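Local structure of cytoplasmic export protein 1 (Saccharomyces cerevisiae, 3VWA) at residues 197-200 with 204-207; 178-183 with 187-192; 118-123 with 144-149. The protein acts in the nuclear tRNA export machinery, where it may collect tRNA from export receptors at the nuclear pore and deliver aminoacylated tRNA to the translation machinery. All blocks are in the same frame, centred on the assembly; numbering follows the deposited sequence.

Contact 1: 197-200 with 204-207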
loop_
_atom_site.group_PDB
_atom_site.type_symbol
_atom_site.label_atom_id
_atom_site.label_comp_id
_atom_site.label_asym_id
_atom_site.label_seq_id
_atom_site.Cartn_x
_atom_site.Cartn_y
_atom_site.Cartn_z
ATOM N N SER A 197 -4.091 -6.541 28.146
ATOM C CA SER A 197 -2.801 -6.124 27.573
ATOM C C SER A 197 -2.996 -5.401 26.234
ATOM O O SER A 197 -2.211 -4.531 25.891
ATOM C CB SER A 197 -1.829 -7.297 27.378
ATOM O OG SER A 197 -1.895 -8.212 28.451
ATOM N N LEU A 198 -4.033 -5.778 25.486
ATOM C CA LEU A 198 -4.346 -5.139 24.207
ATOM C C LEU A 198 -4.880 -3.730 24.373
ATOM O O LEU A 198 -4.589 -2.861 23.548
ATOM C CB LEU A 198 -5.374 -5.976 23.426
ATOM C CG LEU A 198 -4.731 -7.215 22.766
ATOM C CD1 LEU A 198 -5.702 -8.316 22.371
ATOM C CD2 LEU A 198 -3.886 -6.801 21.559
HETATM N N MSE A 199 -5.650 -3.506 25.446
HETATM C CA MSE A 199 -6.451 -2.298 25.610
HETATM C C MSE A 199 -6.218 -1.783 27.005
HETATM O O MSE A 199 -6.732 -2.377 27.958
HETATM C CB MSE A 199 -7.912 -2.754 25.558
HETATM C CG MSE A 199 -8.843 -2.002 24.619
HETATM SE SE MSE A 199 -10.284 -3.225 23.976
HETATM C CE MSE A 199 -10.491 -2.298 22.267
ATOM N N ALA A 200 -5.440 -0.700 27.154
ATOM C CA ALA A 200 -5.243 -0.025 28.464
ATOM C C ALA A 200 -6.578 0.465 29.108
ATOM O O ALA A 200 -7.508 0.854 28.385
ATOM C CB ALA A 200 -4.234 1.122 28.328
ATOM N N LEU A 204 -10.387 0.803 27.190
ATOM C CA LEU A 204 -11.304 -0.321 27.265
ATOM C C LEU A 204 -12.724 0.220 27.278
ATOM O O LEU A 204 -13.025 1.137 28.009
ATOM C CB LEU A 204 -11.045 -1.124 28.551
ATOM C CG LEU A 204 -11.325 -2.618 28.794
ATOM C CD1 LEU A 204 -12.786 -2.938 29.115
ATOM C CD2 LEU A 204 -10.808 -3.509 27.670
ATOM N N PRO A 205 -13.606 -0.346 26.454
ATOM C CA PRO A 205 -14.962 0.139 26.407
ATOM C C PRO A 205 -15.584 0.056 27.799
ATOM O O PRO A 205 -15.408 -0.947 28.502
ATOM C CB PRO A 205 -15.656 -0.850 25.457
ATOM C CG PRO A 205 -14.566 -1.332 24.564
ATOM C CD PRO A 205 -13.358 -1.418 25.465
ATOM N N LYS A 206 -16.316 1.103 28.164
ATOM C CA LYS A 206 -17.066 1.165 29.423
ATOM C C LYS A 206 -17.949 -0.059 29.532
ATOM O O LYS A 206 -17.921 -0.753 30.549
ATOM C CB LYS A 206 -17.919 2.438 29.461
ATOM C CG LYS A 206 -17.237 3.664 30.042
ATOM C CD LYS A 206 -15.762 3.773 29.666
ATOM C CE LYS A 206 -14.948 4.435 30.777
ATOM N NZ LYS A 206 -15.332 3.933 32.134
ATOM N N ASP A 207 -18.677 -0.353 28.453
ATOM C CA ASP A 207 -19.617 -1.475 28.453
ATOM C C ASP A 207 -18.939 -2.835 28.309
ATOM O O ASP A 207 -19.616 -3.869 28.219
ATOM C CB ASP A 207 -20.736 -1.289 27.411
ATOM C CG ASP A 207 -20.207 -1.116 25.996
ATOM O OD1 ASP A 207 -21.021 -0.895 25.078
ATOM O OD2 ASP A 207 -18.982 -1.174 25.801
#

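Contact 2: 178-183 with 187-192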
loop_
_atom_site.group_PDB
_atom_site.type_symbol
_atom_site.label_atom_id
_atom_site.label_comp_id
_atom_site.label_asym_id
_atom_site.label_seq_id
_atom_site.Cartn_x
_atom_site.Cartn_y
_atom_site.Cartn_z
ATOM N N LEU A 178 1.319 -18.683 36.375
ATOM C CA LEU A 178 0.220 -19.589 36.038
ATOM C C LEU A 178 -1.065 -18.971 36.522
ATOM O O LEU A 178 -1.211 -18.762 37.717
ATOM C CB LEU A 178 0.425 -20.935 36.732
ATOM C CG LEU A 178 -0.639 -22.031 36.698
ATOM C CD1 LEU A 178 -0.711 -22.701 35.338
ATOM C CD2 LEU A 178 -0.347 -23.080 37.769
ATOM N N PRO A 179 -2.006 -18.677 35.603
ATOM C CA PRO A 179 -3.259 -17.999 35.992
ATOM C C PRO A 179 -4.099 -18.829 36.949
ATOM O O PRO A 179 -4.777 -18.271 37.810
ATOM C CB PRO A 179 -3.998 -17.800 34.664
ATOM C CG PRO A 179 -3.337 -18.721 33.696
ATOM C CD PRO A 179 -1.912 -18.876 34.147
ATOM N N CYS A 180 -4.054 -20.148 36.811
ATOM C CA CYS A 180 -4.776 -21.031 37.720
ATOM C C CYS A 180 -4.496 -22.465 37.325
ATOM O O CYS A 180 -3.828 -22.725 36.324
ATOM C CB CYS A 180 -6.293 -20.766 37.703
ATOM S SG CYS A 180 -7.113 -21.301 36.170
ATOM N N GLU A 181 -5.028 -23.396 38.103
ATOM C CA GLU A 181 -4.817 -24.815 37.834
ATOM C C GLU A 181 -6.080 -25.433 37.265
ATOM O O GLU A 181 -6.108 -26.587 36.863
ATOM C CB GLU A 181 -4.373 -25.508 39.117
ATOM C CG GLU A 181 -2.982 -25.045 39.572
ATOM C CD GLU A 181 -2.595 -25.639 40.926
ATOM O OE1 GLU A 181 -3.425 -25.540 41.885
ATOM O OE2 GLU A 181 -1.479 -26.236 41.010
ATOM N N ASP A 182 -7.138 -24.650 37.241
ATOM C CA ASP A 182 -8.384 -25.166 36.769
ATOM C C ASP A 182 -8.392 -25.077 35.240
ATOM O O ASP A 182 -8.283 -23.976 34.676
ATOM C CB ASP A 182 -9.562 -24.411 37.399
ATOM C CG ASP A 182 -10.873 -25.151 37.227
ATOM O OD1 ASP A 182 -11.764 -24.972 38.102
ATOM O OD2 ASP A 182 -10.993 -25.937 36.245
ATOM N N PRO A 183 -8.467 -26.239 34.576
ATOM C CA PRO A 183 -8.630 -26.358 33.129
ATOM C C PRO A 183 -9.906 -25.717 32.595
ATOM O O PRO A 183 -9.999 -25.450 31.397
ATOM C CB PRO A 183 -8.724 -27.874 32.911
ATOM C CG PRO A 183 -7.996 -28.462 34.056
ATOM C CD PRO A 183 -8.286 -27.555 35.215
ATOM N N ASP A 187 -8.569 -20.821 30.417
ATOM C CA ASP A 187 -8.671 -20.045 29.169
ATOM C C ASP A 187 -9.369 -18.678 29.324
ATOM O O ASP A 187 -8.856 -17.674 28.826
ATOM C CB ASP A 187 -9.276 -20.879 28.059
ATOM C CG ASP A 187 -8.348 -22.005 27.611
ATOM O OD1 ASP A 187 -7.095 -21.867 27.752
ATOM O OD2 ASP A 187 -8.879 -23.030 27.112
ATOM N N SER A 188 -10.525 -18.646 30.011
ATOM C CA SER A 188 -11.188 -17.394 30.387
ATOM C C SER A 188 -10.258 -16.424 31.087
ATOM O O SER A 188 -10.303 -15.212 30.824
ATOM C CB SER A 188 -12.354 -17.670 31.329
ATOM O OG SER A 188 -13.484 -17.992 30.585
HETATM N N MSE A 189 -9.414 -16.945 31.974
HETATM C CA MSE A 189 -8.530 -16.080 32.760
HETATM C C MSE A 189 -7.414 -15.595 31.900
HETATM O O MSE A 189 -6.990 -14.435 32.034
HETATM C CB MSE A 189 -8.004 -16.792 33.997
HETATM C CG MSE A 189 -9.083 -16.769 35.083
HETATM SE SE MSE A 189 -8.484 -17.723 36.730
HETATM C CE MSE A 189 -9.707 -19.250 36.586
ATOM N N GLY A 190 -6.929 -16.462 31.001
ATOM C CA GLY A 190 -5.863 -16.068 30.077
ATOM C C GLY A 190 -6.349 -15.091 29.012
ATOM O O GLY A 190 -5.604 -14.203 28.581
ATOM N N LEU A 191 -7.611 -15.235 28.608
ATOM C CA LEU A 191 -8.228 -14.305 27.656
ATOM C C LEU A 191 -8.327 -12.901 28.259
ATOM O O LEU A 191 -8.005 -11.929 27.587
ATOM C CB LEU A 191 -9.626 -14.808 27.182
ATOM C CG LEU A 191 -10.338 -13.900 26.153
ATOM C CD1 LEU A 191 -9.458 -13.544 24.960
ATOM C CD2 LEU A 191 -11.689 -14.416 25.668
ATOM N N GLY A 192 -8.756 -12.806 29.523
ATOM C CA GLY A 192 -8.818 -11.510 30.248
ATOM C C GLY A 192 -7.474 -10.782 30.296
ATOM O O GLY A 192 -7.362 -9.629 29.910
HETATM O O HOH W 1 -10.665 -23.418 29.296
#

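Contact 3: 118-123 with 144-149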
loop_
_atom_site.group_PDB
_atom_site.type_symbol
_atom_site.label_atom_id
_atom_site.label_comp_id
_atom_site.label_asym_id
_atom_site.label_seq_id
_atom_site.Cartn_x
_atom_site.Cartn_y
_atom_site.Cartn_z
ATOM N N ALA A 118 -13.725 -15.811 17.744
ATOM C CA ALA A 118 -14.314 -16.858 16.892
ATOM C C ALA A 118 -13.444 -18.135 16.984
ATOM O O ALA A 118 -13.980 -19.254 17.007
ATOM C CB ALA A 118 -14.400 -16.389 15.442
ATOM N N THR A 119 -12.117 -17.953 17.066
ATOM C CA THR A 119 -11.216 -19.081 17.166
ATOM C C THR A 119 -11.361 -19.855 18.480
ATOM O O THR A 119 -11.428 -21.084 18.459
ATOM C CB THR A 119 -9.800 -18.629 17.022
ATOM O OG1 THR A 119 -9.723 -17.889 15.803
ATOM C CG2 THR A 119 -8.860 -19.869 17.022
ATOM N N LEU A 120 -11.437 -19.128 19.588
ATOM C CA LEU A 120 -11.690 -19.729 20.907
ATOM C C LEU A 120 -13.085 -20.371 21.000
ATOM O O LEU A 120 -13.323 -21.263 21.834
ATOM C CB LEU A 120 -11.488 -18.663 22.013
ATOM C CG LEU A 120 -10.037 -18.140 22.102
ATOM C CD1 LEU A 120 -9.903 -16.822 22.867
ATOM C CD2 LEU A 120 -9.063 -19.181 22.655
ATOM N N GLY A 121 -13.995 -19.947 20.130
ATOM C CA GLY A 121 -15.291 -20.640 19.976
ATOM C C GLY A 121 -15.164 -22.018 19.307
ATOM O O GLY A 121 -15.847 -22.965 19.690
ATOM N N PHE A 122 -14.287 -22.133 18.313
ATOM C CA PHE A 122 -14.019 -23.429 17.673
ATOM C C PHE A 122 -13.249 -24.342 18.629
ATOM O O PHE A 122 -13.344 -25.564 18.557
ATOM C CB PHE A 122 -13.263 -23.245 16.374
ATOM C CG PHE A 122 -14.068 -22.567 15.293
ATOM C CD1 PHE A 122 -15.332 -23.043 14.934
ATOM C CD2 PHE A 122 -13.562 -21.478 14.612
ATOM C CE1 PHE A 122 -16.080 -22.422 13.926
ATOM C CE2 PHE A 122 -14.291 -20.862 13.610
ATOM C CZ PHE A 122 -15.560 -21.330 13.263
ATOM N N LEU A 123 -12.532 -23.735 19.566
ATOM C CA LEU A 123 -11.707 -24.488 20.483
ATOM C C LEU A 123 -12.410 -24.923 21.748
ATOM O O LEU A 123 -11.772 -25.501 22.638
ATOM C CB LEU A 123 -10.505 -23.633 20.872
ATOM C CG LEU A 123 -9.295 -23.602 19.947
ATOM C CD1 LEU A 123 -8.257 -22.676 20.569
ATOM C CD2 LEU A 123 -8.700 -24.996 19.781
ATOM N N TRP A 144 -6.108 -11.984 12.914
ATOM C CA TRP A 144 -5.349 -12.391 14.102
ATOM C C TRP A 144 -5.525 -13.850 14.243
ATOM O O TRP A 144 -6.658 -14.298 14.343
ATOM C CB TRP A 144 -5.889 -11.675 15.359
ATOM C CG TRP A 144 -5.578 -10.193 15.349
ATOM C CD1 TRP A 144 -5.139 -9.427 14.267
ATOM C CD2 TRP A 144 -5.685 -9.262 16.467
ATOM N NE1 TRP A 144 -4.942 -8.144 14.633
ATOM C CE2 TRP A 144 -5.253 -7.964 15.951
ATOM C CE3 TRP A 144 -6.075 -9.372 17.818
ATOM C CZ2 TRP A 144 -5.245 -6.803 16.758
ATOM C CZ3 TRP A 144 -6.081 -8.197 18.627
ATOM C CH2 TRP A 144 -5.666 -6.948 18.096
ATOM N N VAL A 145 -4.396 -14.569 14.270
ATOM C CA VAL A 145 -4.304 -16.029 14.440
ATOM C C VAL A 145 -3.482 -16.502 15.704
ATOM O O VAL A 145 -2.661 -15.750 16.243
ATOM C CB VAL A 145 -3.839 -16.721 13.119
ATOM C CG1 VAL A 145 -4.926 -16.608 12.033
ATOM C CG2 VAL A 145 -2.505 -16.144 12.597
ATOM N N LEU A 146 -3.694 -17.749 16.145
ATOM C CA LEU A 146 -3.170 -18.219 17.421
ATOM C C LEU A 146 -2.143 -19.320 17.262
ATOM O O LEU A 146 -2.257 -20.208 16.419
ATOM C CB LEU A 146 -4.294 -18.719 18.340
ATOM C CG LEU A 146 -5.092 -17.611 19.047
ATOM C CD1 LEU A 146 -6.327 -18.161 19.780
ATOM C CD2 LEU A 146 -4.188 -16.789 19.982
ATOM N N PHE A 147 -1.116 -19.206 18.073
ATOM C CA PHE A 147 -0.096 -20.193 18.110
ATOM C C PHE A 147 0.085 -20.719 19.533
ATOM O O PHE A 147 -0.271 -20.049 20.510
ATOM C CB PHE A 147 1.206 -19.602 17.620
ATOM C CG PHE A 147 2.354 -20.529 17.754
ATOM C CD1 PHE A 147 2.516 -21.590 16.842
ATOM C CD2 PHE A 147 3.264 -20.389 18.824
ATOM C CE1 PHE A 147 3.588 -22.476 16.960
ATOM C CE2 PHE A 147 4.336 -21.277 18.948
ATOM C CZ PHE A 147 4.486 -22.325 18.019
ATOM N N GLY A 148 0.664 -21.912 19.656
ATOM C CA GLY A 148 1.080 -22.389 20.976
ATOM C C GLY A 148 0.171 -23.425 21.579
ATOM O O GLY A 148 -0.659 -23.155 22.472
ATOM N N LEU A 149 0.431 -24.650 21.171
ATOM C CA LEU A 149 -0.462 -25.752 21.398
ATOM C C LEU A 149 0.194 -26.724 22.420
ATOM O O LEU A 149 -0.262 -27.862 22.620
ATOM C CB LEU A 149 -0.673 -26.369 20.017
ATOM C CG LEU A 149 -2.017 -26.238 19.270
ATOM C CD1 LEU A 149 -2.972 -25.124 19.744
ATOM C CD2 LEU A 149 -1.794 -26.218 17.760
HETATM O O HOH W 2 -7.389 -16.436 16.012
#

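Contact 1: 197-200 with 204-207
Met199 and Leu204 meet across the short loop that follows helix 186-198, the probable counterpart of helix F in this kinase-like domain. The apolar contacts all involve the side chain of Met199, a selenomethionine. Its backbone is the first to leave helical angles, and beyond CG the chain runs extended, crossing Leu204 at about a right angle. One methyl group of the leucine does the touching: CD2 of Leu204 lies 3.7 Å from Met199 CB and equally 3.7 Å from its SE, so it rests against the flank of the chain from the beta carbon to the selenium. A chi1 of -153° carries Leu204 CG away from its own N, and chi2 of -80° then turns CD2 to the selenomethionine.

The polar part is slight. Ala200 O accepts a weak, bent hydrogen bond from Leu204 N, with an N-H...O angle of 122°, spanning the loop between the two segments.

Other parts of the domain complete the surroundings. Helix 106-122 packs on Met199 through Val109, Glu110 and Ile113, while Thr234 of helix 233-237 touches Pro205. Pro205 also crosses the selenomethionine at about a right angle, its CD standing 3.9 Å from Met199 SE.

Contact 2: 178-183 with 187-192
Cys180 meets Met189 because two torsions turn their ends together. At chi1 71° the cysteine SG sits between its own backbone N and carbonyl carbon, while the selenomethionine runs straight through chi2 and then bends at chi3 (-111°). Its terminal methyl therefore turns to the sulfur: Met189 CE is 3.3 Å from Cys180 SG, a tight approach, and Met189 SE lies 3.9 Å from Cys180 CB. Nearer the helix the packing is less close, with Pro179 CB 4.2 Å from Met189 CB. Selenium also faces the loop backbone, 3.9 Å from Pro179 O.

No direct hydrogen bond joins 178-183 to 187-192. One water makes the polar link, giving a hydrogen bond of 3.0 Å to Pro183 O and a weak one of 2.8 Å to Asp187 OD2. The carboxylate of Asp187 has stronger work to do: OD1 accepts from Gly129 N and OD2 from Leu128 N, so two backbone amides hold it in place.

That pairing is consistent with the helix F aspartate of protein kinases, which holds the catalytic-loop backbone, and 178-183 probably corresponds to the end of the activation segment, just before that helix.

Contact 3: 118-123 with 144-149
Leu146 reaches from strand 144-146 to Thr119 and Leu120 on helix 106-122, the probable counterpart of helix E in the C-terminal lobe of a protein kinase fold. By sequence, Leu146-Phe147-Gly148 probably falls where active kinases carry their Asp-Phe-Gly motif, which puts an apolar side chain in the aspartate position.

A single methyl group makes the contact. With Leu146 CG anti to its carbonyl carbon (chi1 -78°) and the chain extended at chi2, CD1 is turned to the face of the helix and lies 4.1 Å from both Thr119 CG2 and Leu120 CD2. Both approaches are methyl to methyl, but the side chains run differently: that of Thr119 slides past Leu146 in the opposite direction, whereas that of Leu120 crosses it at about a right angle. Leu116, earlier on the helix, also touches Leu146.

The threonine divides its two branches between apolar and polar neighbours. Its chi1 of -54° sets CG2 anti to the backbone N, facing the leucine, and leaves OG1 beside that N. There Gln115 O and a water placed to accept compete for the one hydroxyl proton. This water bridges to the strand: it lies 2.8 Å from Thr119 OG1 and donates to Trp144 O, likewise at 2.8 Å.

In the fold
All three contacts belong to the kinase-like domain in the N-terminal part of the chain, before the HEAT repeats at 381-419 and 494-530. Along the sequence contact 3 closes first, then contact 2, then contact 1. The last two use opposite ends of helix 186-198, their centres about 19 Å apart. Contact 3 lies about 15 Å from contact 2 and 20 Å from contact 1, centre to centre, and touches both: Leu120 CD1 packs 3.9 Å from Leu191 CD1, and Trp144 CZ3 3.8 Å from Leu198 CD1. Helices 106-122 and 186-198 and strand 144-146 are thus packed against one another in what is probably the C-terminal lobe of the kinase-like domain.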